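Local coordinates for takeout-like protein 1 (Epiphyas postvittana, PDB 3E8T) that probably carries hydrophobic ligands in insects and binds ubiquinone-8 in an elongated internal pocket, at residues L106-D111 against D172-F177; S52-T57 against G101-L106; A156-T161 against T176-N181. All coordinates share one frame; numbering follows the deposited sequence. Where two conformers were deposited one is given.

Contact 1: residues L106-D111 against D172-F177; sequences LPITGD and DTMLTF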
loop_
_atom_site.group_PDB
_atom_site.type_symbol
_atom_site.label_atom_id
_atom_site.label_comp_id
_atom_site.label_asym_id
_atom_site.label_seq_id
_atom_site.Cartn_x
_atom_site.Cartn_y
_atom_site.Cartn_z
ATOM N N LEU A 106 -7.869 -26.374 -0.252
ATOM C CA LEU A 106 -6.944 -27.127 -1.126
ATOM C C LEU A 106 -5.516 -27.095 -0.595
ATOM O O LEU A 106 -5.012 -26.063 -0.220
ATOM C CB LEU A 106 -6.905 -26.517 -2.512
ATOM C CG LEU A 106 -8.075 -26.652 -3.458
ATOM C CD1 LEU A 106 -7.630 -26.097 -4.848
ATOM C CD2 LEU A 106 -8.554 -28.112 -3.549
ATOM N N PRO A 107 -4.830 -28.216 -0.622
ATOM C CA PRO A 107 -3.413 -28.193 -0.303
ATOM C C PRO A 107 -2.633 -27.355 -1.324
ATOM O O PRO A 107 -3.015 -27.341 -2.515
ATOM C CB PRO A 107 -3.010 -29.664 -0.354
ATOM C CG PRO A 107 -4.269 -30.418 -0.426
ATOM C CD PRO A 107 -5.345 -29.545 -0.928
ATOM N N ILE A 108 -1.523 -26.778 -0.879
ATOM C CA ILE A 108 -0.673 -26.012 -1.800
ATOM C C ILE A 108 0.767 -26.260 -1.487
ATOM O O ILE A 108 1.163 -26.344 -0.341
ATOM C CB ILE A 108 -1.021 -24.486 -1.780
ATOM C CG1 ILE A 108 -0.352 -23.747 -2.933
ATOM C CG2 ILE A 108 -0.700 -23.864 -0.395
ATOM C CD1 ILE A 108 -0.919 -22.377 -3.179
ATOM N N THR A 109 1.565 -26.308 -2.562
ATOM C CA THR A 109 3.005 -26.108 -2.441
ATOM C C THR A 109 3.438 -25.334 -3.684
ATOM O O THR A 109 2.897 -25.508 -4.765
ATOM C CB THR A 109 3.850 -27.383 -2.356
ATOM O OG1 THR A 109 3.657 -28.171 -3.546
ATOM C CG2 THR A 109 3.612 -28.169 -1.056
ATOM N N GLY A 110 4.426 -24.465 -3.500
ATOM C CA GLY A 110 5.005 -23.784 -4.647
ATOM C C GLY A 110 6.231 -23.013 -4.252
ATOM O O GLY A 110 6.406 -22.659 -3.101
ATOM N N ASP A 111 7.077 -22.732 -5.230
ATOM C CA ASP A 111 8.290 -21.942 -5.049
ATOM C C ASP A 111 8.656 -21.384 -6.405
ATOM O O ASP A 111 9.126 -22.098 -7.270
ATOM C CB ASP A 111 9.413 -22.834 -4.531
ATOM C CG ASP A 111 10.674 -22.064 -4.183
ATOM O OD1 ASP A 111 10.876 -20.967 -4.702
ATOM O OD2 ASP A 111 11.487 -22.560 -3.358
ATOM N N ASP A 172 -3.036 -25.681 -12.795
ATOM C CA ASP A 172 -4.204 -25.098 -13.443
ATOM C C ASP A 172 -5.406 -25.103 -12.498
ATOM O O ASP A 172 -6.137 -24.127 -12.434
ATOM C CB ASP A 172 -4.572 -25.817 -14.741
ATOM C CG ASP A 172 -3.619 -25.538 -15.910
ATOM O OD1 ASP A 172 -2.841 -24.573 -15.865
ATOM O OD2 ASP A 172 -3.695 -26.317 -16.887
ATOM N N THR A 173 -5.607 -26.210 -11.813
ATOM C CA THR A 173 -6.731 -26.305 -10.873
ATOM C C THR A 173 -6.615 -25.246 -9.758
ATOM O O THR A 173 -7.584 -24.559 -9.427
ATOM C CB THR A 173 -6.832 -27.712 -10.298
ATOM O OG1 THR A 173 -7.066 -28.620 -11.388
ATOM C CG2 THR A 173 -7.964 -27.777 -9.272
ATOM N N MET A 174 -5.421 -25.033 -9.225
ATOM C CA MET A 174 -5.200 -24.050 -8.169
ATOM C C MET A 174 -5.363 -22.629 -8.655
ATOM O O MET A 174 -6.003 -21.808 -8.022
ATOM C CB MET A 174 -3.844 -24.226 -7.569
ATOM C CG MET A 174 -3.444 -23.181 -6.558
ATOM S SD MET A 174 -4.548 -23.122 -5.092
ATOM C CE MET A 174 -4.056 -24.666 -4.308
ATOM N N LEU A 175 -4.830 -22.339 -9.835
ATOM C CA LEU A 175 -4.951 -20.972 -10.317
ATOM C C LEU A 175 -6.387 -20.634 -10.602
ATOM O O LEU A 175 -6.829 -19.517 -10.321
ATOM C CB LEU A 175 -4.025 -20.764 -11.503
ATOM C CG LEU A 175 -2.516 -20.838 -11.173
ATOM C CD1 LEU A 175 -1.694 -20.789 -12.462
ATOM C CD2 LEU A 175 -2.096 -19.766 -10.185
ATOM N N THR A 176 -7.134 -21.583 -11.146
ATOM C CA THR A 176 -8.558 -21.406 -11.355
ATOM C C THR A 176 -9.275 -21.155 -10.005
ATOM O O THR A 176 -10.130 -20.284 -9.890
ATOM C CB THR A 176 -9.145 -22.618 -12.050
ATOM O OG1 THR A 176 -8.514 -22.795 -13.343
ATOM C CG2 THR A 176 -10.656 -22.513 -12.165
ATOM N N PHE A 177 -8.961 -21.962 -9.027
ATOM C CA PHE A 177 -9.518 -21.843 -7.678
ATOM C C PHE A 177 -9.240 -20.468 -7.088
ATOM O O PHE A 177 -10.142 -19.869 -6.503
ATOM C CB PHE A 177 -8.924 -22.971 -6.832
ATOM C CG PHE A 177 -9.342 -22.985 -5.392
ATOM C CD1 PHE A 177 -10.511 -23.590 -5.027
ATOM C CD2 PHE A 177 -8.546 -22.488 -4.402
ATOM C CE1 PHE A 177 -10.846 -23.671 -3.725
ATOM C CE2 PHE A 177 -8.887 -22.576 -3.121
ATOM C CZ PHE A 177 -10.037 -23.155 -2.771
#
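Met-174 folds back on itself through bends at chi2 (61°) and chi3 (71°), which carry its CE against residues 106-108, while Phe-177, its CG turned opposite the backbone N (chi1 178°), sends its ring out to meet Leu-106. These two side chains seat helix 168-180 on strand 106-111 in the takeout, or juvenile hormone binding protein, fold, whose long curved antiparallel sheet wraps round a long helix. This shorter helix lies at the end of the molecule where the isoprenoid tail of ubiquinone-8 stops.

Leu-106 and Phe-177 approach from opposite directions and meet over a ring face. Leu-106 CD1 stands 3.7 Å from the centroid of the Phe-177 ring and only 17° off its normal, the geometry of a CH-pi contact. The methyl is displaced toward the root of the ring, as its 3.6 Å approach to Phe-177 CG indicates. Leu-106 CG stands over the middle of the same face, 4.1 Å from Phe-177 CZ, so the leucine's branch point and one methyl both lie on it.

Met-174 works through its terminal methyl, which touches three successive residues. Met-174 CE packs 3.8 Å from Leu-106 CB and 4.0 Å from Ile-108 CB, and it also comes within 3.4 Å of Pro-107 O. The methyl thus packs on two apolar side chains and also touches a carbonyl oxygen. Leu-163 and Phe-164, in the loop before the helix, also touch Met-174, so the thioether is enclosed from more than the strand.

Ile-108 crosses Met-174 at about a right angle and belongs to the pocket itself, its side chain touching the bound ubiquinone-8. The same CD1 of Ile-108 that meets the ligand tail lies 4.2 Å from Met-174 SD.

Contact 2: residues S52-T57 against G101-L106; sequences SGLQFT and GRILIL. With UQ8 (Ubiquinone-8), chain B.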
loop_
_atom_site.group_PDB
_atom_site.type_symbol
_atom_site.label_atom_id
_atom_site.label_comp_id
_atom_site.label_asym_id
_atom_site.label_seq_id
_atom_site.Cartn_x
_atom_site.Cartn_y
_atom_site.Cartn_z
ATOM N N SER A 52 -4.374 -18.861 8.600
ATOM C CA SER A 52 -5.449 -19.657 8.064
ATOM C C SER A 52 -4.984 -20.939 7.385
ATOM O O SER A 52 -5.628 -21.424 6.472
ATOM C CB SER A 52 -6.327 -18.845 7.152
ATOM O OG SER A 52 -6.999 -17.850 7.931
ATOM N N GLY A 53 -3.865 -21.490 7.845
ATOM C CA GLY A 53 -3.335 -22.702 7.262
ATOM C C GLY A 53 -2.345 -22.527 6.108
ATOM O O GLY A 53 -1.796 -23.527 5.675
ATOM N N LEU A 54 -2.160 -21.303 5.635
ATOM C CA LEU A 54 -1.234 -21.002 4.557
ATOM C C LEU A 54 0.065 -20.461 5.123
ATOM O O LEU A 54 0.048 -19.478 5.872
ATOM C CB LEU A 54 -1.833 -19.961 3.589
ATOM C CG LEU A 54 -0.910 -19.497 2.482
ATOM C CD1 LEU A 54 -0.564 -20.619 1.527
ATOM C CD2 LEU A 54 -1.589 -18.338 1.693
ATOM N N GLN A 55 1.176 -21.071 4.733
ATOM C CA GLN A 55 2.486 -20.517 4.967
ATOM C C GLN A 55 3.020 -19.904 3.686
ATOM O O GLN A 55 3.145 -20.601 2.685
ATOM C CB GLN A 55 3.449 -21.575 5.459
ATOM C CG GLN A 55 3.071 -22.115 6.832
ATOM C CD GLN A 55 2.016 -23.183 6.802
ATOM O OE1 GLN A 55 2.102 -24.140 6.059
ATOM N NE2 GLN A 55 0.971 -23.002 7.622
ATOM N N PHE A 56 3.295 -18.606 3.710
ATOM C CA PHE A 56 3.669 -17.858 2.523
ATOM C C PHE A 56 4.879 -16.996 2.790
ATOM O O PHE A 56 4.992 -16.416 3.864
ATOM C CB PHE A 56 2.499 -16.943 2.152
ATOM C CG PHE A 56 2.693 -16.144 0.898
ATOM C CD1 PHE A 56 2.467 -16.705 -0.349
ATOM C CD2 PHE A 56 3.093 -14.793 0.992
ATOM C CE1 PHE A 56 2.674 -15.879 -1.541
ATOM C CE2 PHE A 56 3.260 -14.019 -0.153
ATOM C CZ PHE A 56 3.049 -14.587 -1.371
ATOM N N THR A 57 5.778 -16.913 1.810
ATOM C CA THR A 57 6.873 -15.978 1.858
ATOM C C THR A 57 6.928 -15.210 0.541
ATOM O O THR A 57 6.576 -15.748 -0.525
ATOM C CB THR A 57 8.218 -16.648 2.111
ATOM O OG1 THR A 57 8.615 -17.403 0.979
ATOM C CG2 THR A 57 8.198 -17.522 3.339
ATOM N N GLY A 101 1.231 -25.646 2.997
ATOM C CA GLY A 101 0.051 -25.773 3.835
ATOM C C GLY A 101 -1.179 -25.914 2.948
ATOM O O GLY A 101 -1.265 -26.765 2.048
ATOM N N ARG A 102 -2.139 -25.027 3.150
ATOM C CA ARG A 102 -3.363 -25.074 2.378
ATOM C C ARG A 102 -3.861 -23.675 2.111
ATOM O O ARG A 102 -3.550 -22.724 2.833
ATOM C CB ARG A 102 -4.475 -25.807 3.041
ATOM C CG ARG A 102 -4.828 -25.284 4.308
ATOM C CD ARG A 102 -6.045 -26.051 5.008
ATOM N NE ARG A 102 -6.228 -25.518 6.357
ATOM C CZ ARG A 102 -6.900 -24.424 6.673
ATOM N NH1 ARG A 102 -7.637 -23.772 5.792
ATOM N NH2 ARG A 102 -6.915 -24.012 7.946
ATOM N N ILE A 103 -4.604 -23.571 1.036
ATOM C CA ILE A 103 -5.326 -22.370 0.735
ATOM C C ILE A 103 -6.800 -22.729 0.797
ATOM O O ILE A 103 -7.318 -23.405 -0.079
ATOM C CB ILE A 103 -4.835 -21.865 -0.621
ATOM C CG1 ILE A 103 -5.542 -20.592 -1.031
ATOM C CG2 ILE A 103 -4.905 -22.959 -1.647
ATOM C CD1 ILE A 103 -5.333 -19.559 -0.087
ATOM N N LEU A 104 -7.448 -22.266 1.861
ATOM C CA LEU A 104 -8.848 -22.578 2.114
ATOM C C LEU A 104 -8.999 -24.098 2.206
ATOM O O LEU A 104 -8.460 -24.714 3.154
ATOM C CB LEU A 104 -9.749 -21.899 1.095
ATOM C CG LEU A 104 -9.506 -20.401 0.819
ATOM C CD1 LEU A 104 -10.429 -19.854 -0.305
ATOM C CD2 LEU A 104 -9.536 -19.491 2.066
ATOM N N ILE A 105 -9.566 -24.782 1.230
ATOM C CA ILE A 105 -9.794 -26.217 1.286
ATOM C C ILE A 105 -8.837 -27.013 0.414
ATOM O O ILE A 105 -8.979 -28.228 0.355
ATOM C CB ILE A 105 -11.253 -26.529 0.862
ATOM C CG1 ILE A 105 -11.547 -26.135 -0.576
ATOM C CG2 ILE A 105 -12.274 -25.890 1.842
ATOM C CD1 ILE A 105 -12.872 -26.652 -1.101
ATOM N N LEU A 106 -7.869 -26.374 -0.252
ATOM C CA LEU A 106 -6.944 -27.127 -1.126
ATOM C C LEU A 106 -5.516 -27.095 -0.595
ATOM O O LEU A 106 -5.012 -26.063 -0.220
ATOM C CB LEU A 106 -6.905 -26.517 -2.512
ATOM C CG LEU A 106 -8.075 -26.652 -3.458
ATOM C CD1 LEU A 106 -7.630 -26.097 -4.848
ATOM C CD2 LEU A 106 -8.554 -28.112 -3.549
HETATM C C45 UQ8 B . 0.272 -17.905 -2.735
HETATM C C44 UQ8 B . -1.179 -17.913 -2.248
HETATM C C46 UQ8 B . -1.826 -19.207 -2.668
HETATM C C43 UQ8 B . -1.985 -16.731 -2.754
HETATM C C42 UQ8 B . -1.205 -15.416 -2.606
HETATM C C41 UQ8 B . -1.103 -15.053 -1.131
HETATM C C39 UQ8 B . -1.377 -13.577 -0.936
HETATM C C40 UQ8 B . -0.365 -12.661 -0.252
HETATM C C38 UQ8 B . -2.588 -13.061 -1.313
HETATM C C37 UQ8 B . -2.949 -11.727 -1.190
HETATM C C36 UQ8 B . -4.225 -11.573 -2.017
HETATM C C34 UQ8 B . -4.678 -10.131 -2.151
HETATM C C35 UQ8 B . -5.711 -9.915 -3.052
HETATM C C33 UQ8 B . -4.032 -9.103 -1.468
HETATM C C32 UQ8 B . -4.338 -7.746 -1.450
HETATM C C31 UQ8 B . -3.036 -6.966 -1.128
HETATM C C29 UQ8 B . -3.261 -5.476 -0.915
HETATM C C30 UQ8 B . -4.463 -4.977 -0.051
HETATM C C28 UQ8 B . -2.395 -4.556 -1.496
HETATM C C27 UQ8 B . -2.494 -3.175 -1.381
HETATM C C26 UQ8 B . -1.116 -2.499 -1.449
HETATM C C24 UQ8 B . -1.263 -0.978 -1.564
HETATM C C25 UQ8 B . -1.825 -0.341 -2.846
HETATM C C23 UQ8 B . -0.892 -0.180 -0.504
HETATM C C22 UQ8 B . -0.947 1.215 -0.435
HETATM C C21 UQ8 B . -0.602 1.708 0.969
HETATM C C19 UQ8 B . -0.964 3.166 1.256
HETATM C C20 UQ8 B . -0.757 3.544 2.722
HETATM C C18 UQ8 B . -0.305 4.159 0.289
HETATM C C17 UQ8 B . -0.617 5.611 0.676
HETATM C C16 UQ8 B . -0.403 6.600 -0.483
HETATM C C14 UQ8 B . -0.362 8.016 0.080
HETATM C C15 UQ8 B . -1.329 8.396 1.216
HETATM C C13 UQ8 B . 0.550 8.958 -0.392
HETATM C C12 UQ8 B . 0.628 10.253 0.114
HETATM C C11 UQ8 B . 1.153 11.284 -0.906
HETATM C C9 UQ8 B . 0.668 12.707 -0.570
HETATM C C10 UQ8 B . 0.178 12.833 0.883
HETATM C C8 UQ8 B . 1.795 13.693 -0.862
HETATM C C7 UQ8 B . 2.397 14.306 0.406
HETATM C C6 UQ8 B . 1.589 15.509 0.948
HETATM C C1 UQ8 B . 1.339 15.604 2.322
HETATM C C1M UQ8 B . 1.827 14.597 3.154
HETATM C C2 UQ8 B . 0.612 16.669 2.868
HETATM O O2 UQ8 B . 0.396 16.753 4.080
HETATM C C3 UQ8 B . 0.127 17.669 2.041
HETATM O O3 UQ8 B . -0.580 18.706 2.574
HETATM C C3M UQ8 B . 0.312 19.723 3.029
HETATM C C4 UQ8 B . 0.352 17.602 0.671
HETATM O O4 UQ8 B . -0.134 18.598 -0.128
HETATM C C4M UQ8 B . -1.542 18.780 0.089
HETATM C C5 UQ8 B . 1.075 16.530 0.129
HETATM O O5 UQ8 B . 1.269 16.503 -1.089
HETATM O O HOH W 1 -5.647 -21.179 3.832
#
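Arg-102 lays its guanidinium over the backbone of Ser-52 and Gly-53, with Gly-53 CA 3.7 Å above the plane and offset toward its rim. It does so from a beta hairpin: Ile-103 to Leu-106 form a type II' turn, closed by backbone bonds in both directions between Ile-103 and Leu-106, which joins strand 102-103 to strand 106-111 in the sheet of the takeout fold. CG of Arg-102 sits between the backbone N and the carbonyl carbon (chi1 58°), and the chain then runs extended to NE, which places the flat group alongside the turn. Its NH1 donates within the guanidinium plane to Leu-104 O at 2.9 Å, a nearly straight bond (161°) that helps to fix the rotation of the group. Ser-52 O lies over the face, where the angle is too poor for a hydrogen bond to NH1 or NH2.

The backbones are joined directly by Arg-102 N donating to Gly-53 O at 3.0 Å, the donor standing above the carbonyl plane. Beside it, Leu-54 and Gly-101 form an antiparallel non-hydrogen-bonded pair with CA atoms 5.0 Å apart. The backbone angles of Gly-53 and Gly-101 would jam any CB against the preceding carbonyl O; it would also strike Arg-102 CZ and Gly-53 O, respectively. A water completes the seam, donating to Ser-52 O and Arg-102 O and accepting from Leu-104 N, so it ties three backbone groups together.

Leu-54 and Phe-56 face the ligand. Leu-54 CB touches Arg-102 O at 3.3 Å, and its branch reaches the tail, with CD2 4.0 Å from ubiquinone-8 C44. Phe-56, whose ring also meets Phe-49, takes C41 over one face, and its CE1 touches one of the two terminal methyls, C45, at 3.4 Å.

Contact 3: residues A156-T161 against T176-N181; sequences AQFGLT and TFLNQN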
loop_
_atom_site.group_PDB
_atom_site.type_symbol
_atom_site.label_atom_id
_atom_site.label_comp_id
_atom_site.label_asym_id
_atom_site.label_seq_id
_atom_site.Cartn_x
_atom_site.Cartn_y
_atom_site.Cartn_z
ATOM N N ALA A 156 -9.331 -9.739 -8.504
ATOM C CA ALA A 156 -7.926 -9.998 -8.365
ATOM C C ALA A 156 -7.600 -11.261 -9.132
ATOM O O ALA A 156 -8.413 -12.206 -9.138
ATOM C CB ALA A 156 -7.547 -10.146 -6.933
ATOM N N GLN A 157 -6.427 -11.271 -9.766
ATOM C CA GLN A 157 -5.963 -12.438 -10.496
ATOM C C GLN A 157 -4.615 -12.850 -10.027
ATOM O O GLN A 157 -3.752 -12.028 -9.693
ATOM C CB GLN A 157 -5.879 -12.207 -11.994
ATOM C CG GLN A 157 -7.180 -12.101 -12.683
ATOM C CD GLN A 157 -7.609 -10.726 -12.717
ATOM O OE1 GLN A 157 -6.817 -9.845 -13.070
ATOM N NE2 GLN A 157 -8.900 -10.464 -12.356
ATOM N N PHE A 158 -4.463 -14.140 -9.979
ATOM C CA PHE A 158 -3.297 -14.750 -9.373
ATOM C C PHE A 158 -2.507 -15.491 -10.409
ATOM O O PHE A 158 -3.002 -16.438 -11.009
ATOM C CB PHE A 158 -3.733 -15.719 -8.238
ATOM C CG PHE A 158 -4.485 -15.047 -7.130
ATOM C CD1 PHE A 158 -3.870 -14.781 -5.922
ATOM C CD2 PHE A 158 -5.846 -14.754 -7.270
ATOM C CE1 PHE A 158 -4.540 -14.137 -4.942
ATOM C CE2 PHE A 158 -6.510 -14.135 -6.277
ATOM C CZ PHE A 158 -5.862 -13.803 -5.136
ATOM N N GLY A 159 -1.257 -15.125 -10.539
ATOM C CA GLY A 159 -0.290 -15.842 -11.390
ATOM C C GLY A 159 0.818 -16.326 -10.475
ATOM O O GLY A 159 1.449 -15.528 -9.789
ATOM N N LEU A 160 0.996 -17.629 -10.395
ATOM C CA LEU A 160 2.036 -18.240 -9.557
ATOM C C LEU A 160 2.718 -19.314 -10.383
ATOM O O LEU A 160 2.032 -20.167 -10.906
ATOM C CB LEU A 160 1.450 -18.881 -8.287
ATOM C CG LEU A 160 0.728 -17.962 -7.323
ATOM C CD1 LEU A 160 -0.173 -18.776 -6.345
ATOM C CD2 LEU A 160 1.666 -17.108 -6.553
ATOM N N THR A 161 4.037 -19.252 -10.474
ATOM C CA THR A 161 4.781 -20.269 -11.202
ATOM C C THR A 161 5.352 -21.325 -10.282
ATOM O O THR A 161 5.518 -21.144 -9.089
ATOM C CB THR A 161 5.919 -19.668 -12.054
ATOM O OG1 THR A 161 7.008 -19.315 -11.225
ATOM C CG2 THR A 161 5.420 -18.461 -12.853
ATOM N N THR A 176 -7.134 -21.583 -11.146
ATOM C CA THR A 176 -8.558 -21.406 -11.355
ATOM C C THR A 176 -9.275 -21.155 -10.005
ATOM O O THR A 176 -10.130 -20.284 -9.890
ATOM C CB THR A 176 -9.145 -22.618 -12.050
ATOM O OG1 THR A 176 -8.514 -22.795 -13.343
ATOM C CG2 THR A 176 -10.656 -22.513 -12.165
ATOM N N PHE A 177 -8.961 -21.962 -9.027
ATOM C CA PHE A 177 -9.518 -21.843 -7.678
ATOM C C PHE A 177 -9.240 -20.468 -7.088
ATOM O O PHE A 177 -10.142 -19.869 -6.503
ATOM C CB PHE A 177 -8.924 -22.971 -6.832
ATOM C CG PHE A 177 -9.342 -22.985 -5.392
ATOM C CD1 PHE A 177 -10.511 -23.590 -5.027
ATOM C CD2 PHE A 177 -8.546 -22.488 -4.402
ATOM C CE1 PHE A 177 -10.846 -23.671 -3.725
ATOM C CE2 PHE A 177 -8.887 -22.576 -3.121
ATOM C CZ PHE A 177 -10.037 -23.155 -2.771
ATOM N N LEU A 178 -8.013 -19.996 -7.181
ATOM C CA LEU A 178 -7.707 -18.712 -6.634
ATOM C C LEU A 178 -8.489 -17.586 -7.288
ATOM O O LEU A 178 -9.038 -16.693 -6.616
ATOM C CB LEU A 178 -6.215 -18.445 -6.687
ATOM C CG LEU A 178 -5.381 -19.361 -5.825
ATOM C CD1 LEU A 178 -3.863 -19.157 -6.126
ATOM C CD2 LEU A 178 -5.690 -19.166 -4.344
ATOM N N ASN A 179 -8.555 -17.626 -8.623
ATOM C CA ASN A 179 -9.259 -16.586 -9.305
ATOM C C ASN A 179 -10.746 -16.649 -9.029
ATOM O O ASN A 179 -11.405 -15.610 -8.954
ATOM C CB ASN A 179 -8.990 -16.661 -10.780
ATOM C CG ASN A 179 -7.685 -16.114 -11.158
ATOM O OD1 ASN A 179 -6.896 -15.653 -10.368
ATOM N ND2 ASN A 179 -7.534 -15.986 -12.452
ATOM N N GLN A 180 -11.303 -17.844 -8.869
ATOM C CA GLN A 180 -12.734 -17.941 -8.543
ATOM C C GLN A 180 -13.060 -17.415 -7.159
ATOM O O GLN A 180 -14.144 -16.852 -6.934
ATOM C CB GLN A 180 -13.111 -19.385 -8.611
ATOM C CG GLN A 180 -13.194 -19.754 -10.058
ATOM C CD GLN A 180 -13.675 -21.132 -10.287
ATOM O OE1 GLN A 180 -13.587 -22.013 -9.401
ATOM N NE2 GLN A 180 -14.198 -21.363 -11.497
ATOM N N ASN A 181 -12.141 -17.579 -6.241
ATOM C CA ASN A 181 -12.347 -17.234 -4.854
ATOM C C ASN A 181 -11.508 -16.019 -4.487
ATOM O O ASN A 181 -11.108 -15.853 -3.370
ATOM C CB ASN A 181 -12.009 -18.427 -3.959
ATOM C CG ASN A 181 -12.918 -19.584 -4.219
ATOM O OD1 ASN A 181 -14.080 -19.583 -3.815
ATOM N ND2 ASN A 181 -12.414 -20.591 -4.947
HETATM O O HOH W 2 -10.261 -13.159 -10.917
#
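Phe-158, traced outward from the strand, has its CB near both Asn-179 OD1 and Leu-178 CB; next its CG packs 3.8 Å from Leu-178 CB. At CD2 the ring edge meets Asn-179 OD1 at 3.4 Å, the oxygen lying near the ring plane, and farther out CE2 comes within 3.6 Å of Leu-178 O. Beyond, the ring reaches Trp-182 and Val-185 of the long helix. This is a helix-on-sheet layer of the takeout fold: strand 156-160 and helix 176-180 run nearly antiparallel, 160° between their directions, with axes approaching to 7.3 Å.

The polar link is made by Asn-179. With CG anti to its carbonyl carbon (chi1 -78°), the amide reaches over to the strand, and OD1 accepts from Phe-158 N at 2.9 Å, in the carbonyl plane and with an N-H...O angle of 154°. ND2 lies near Gln-157 CG, the two amide planes standing almost perpendicular, while Gln-157 NE2 bonds to Asn-155. A leucine in place of Asn-179 would probably leave Phe-158 N without this acceptor and remove the direct side-chain tie between helix and strand. A water at the margin donates to Ala-156 O at 2.7 Å and is only weakly bonded to Gln-157 NE2 and to the backbone Asn-179 O.

Leu-178 supplies the apolar part, crossing both Phe-158 and Leu-160 at about a right angle. Its CD1 meets Leu-160 CD1 at 3.7 Å, and Phe-158, Leu-160 and Leu-178 all touch the bound ubiquinone-8, so this packing forms part of the pocket wall. At the end of the helix, the neighbouring Phe-177 O accepts from Asn-181 N and, on the opposite face of its plane, from Asn-181 ND2 at 2.8 Å.

Contact 3 is buried, whereas contacts 1 and 2 are partly buried and lie farther from the centre of the chain. Contacts 1 and 3 use the same helix, 168-180, set against two strands of one sheet; contact 2 is strand against hairpin and shares Leu-106 with contact 1. Chemistry follows place: contact 1 is wholly apolar apart from a carbonyl touch, contact 2 combines backbone bonding, a bridging water and an exposed arginine, and contact 3 adds one side-chain-to-backbone bond to apolar packing. Ile-103 of contact 2, in the conformer given, also packs toward Met-174 and Leu-178. Each contact includes at least one residue of the ubiquinone-8 pocket.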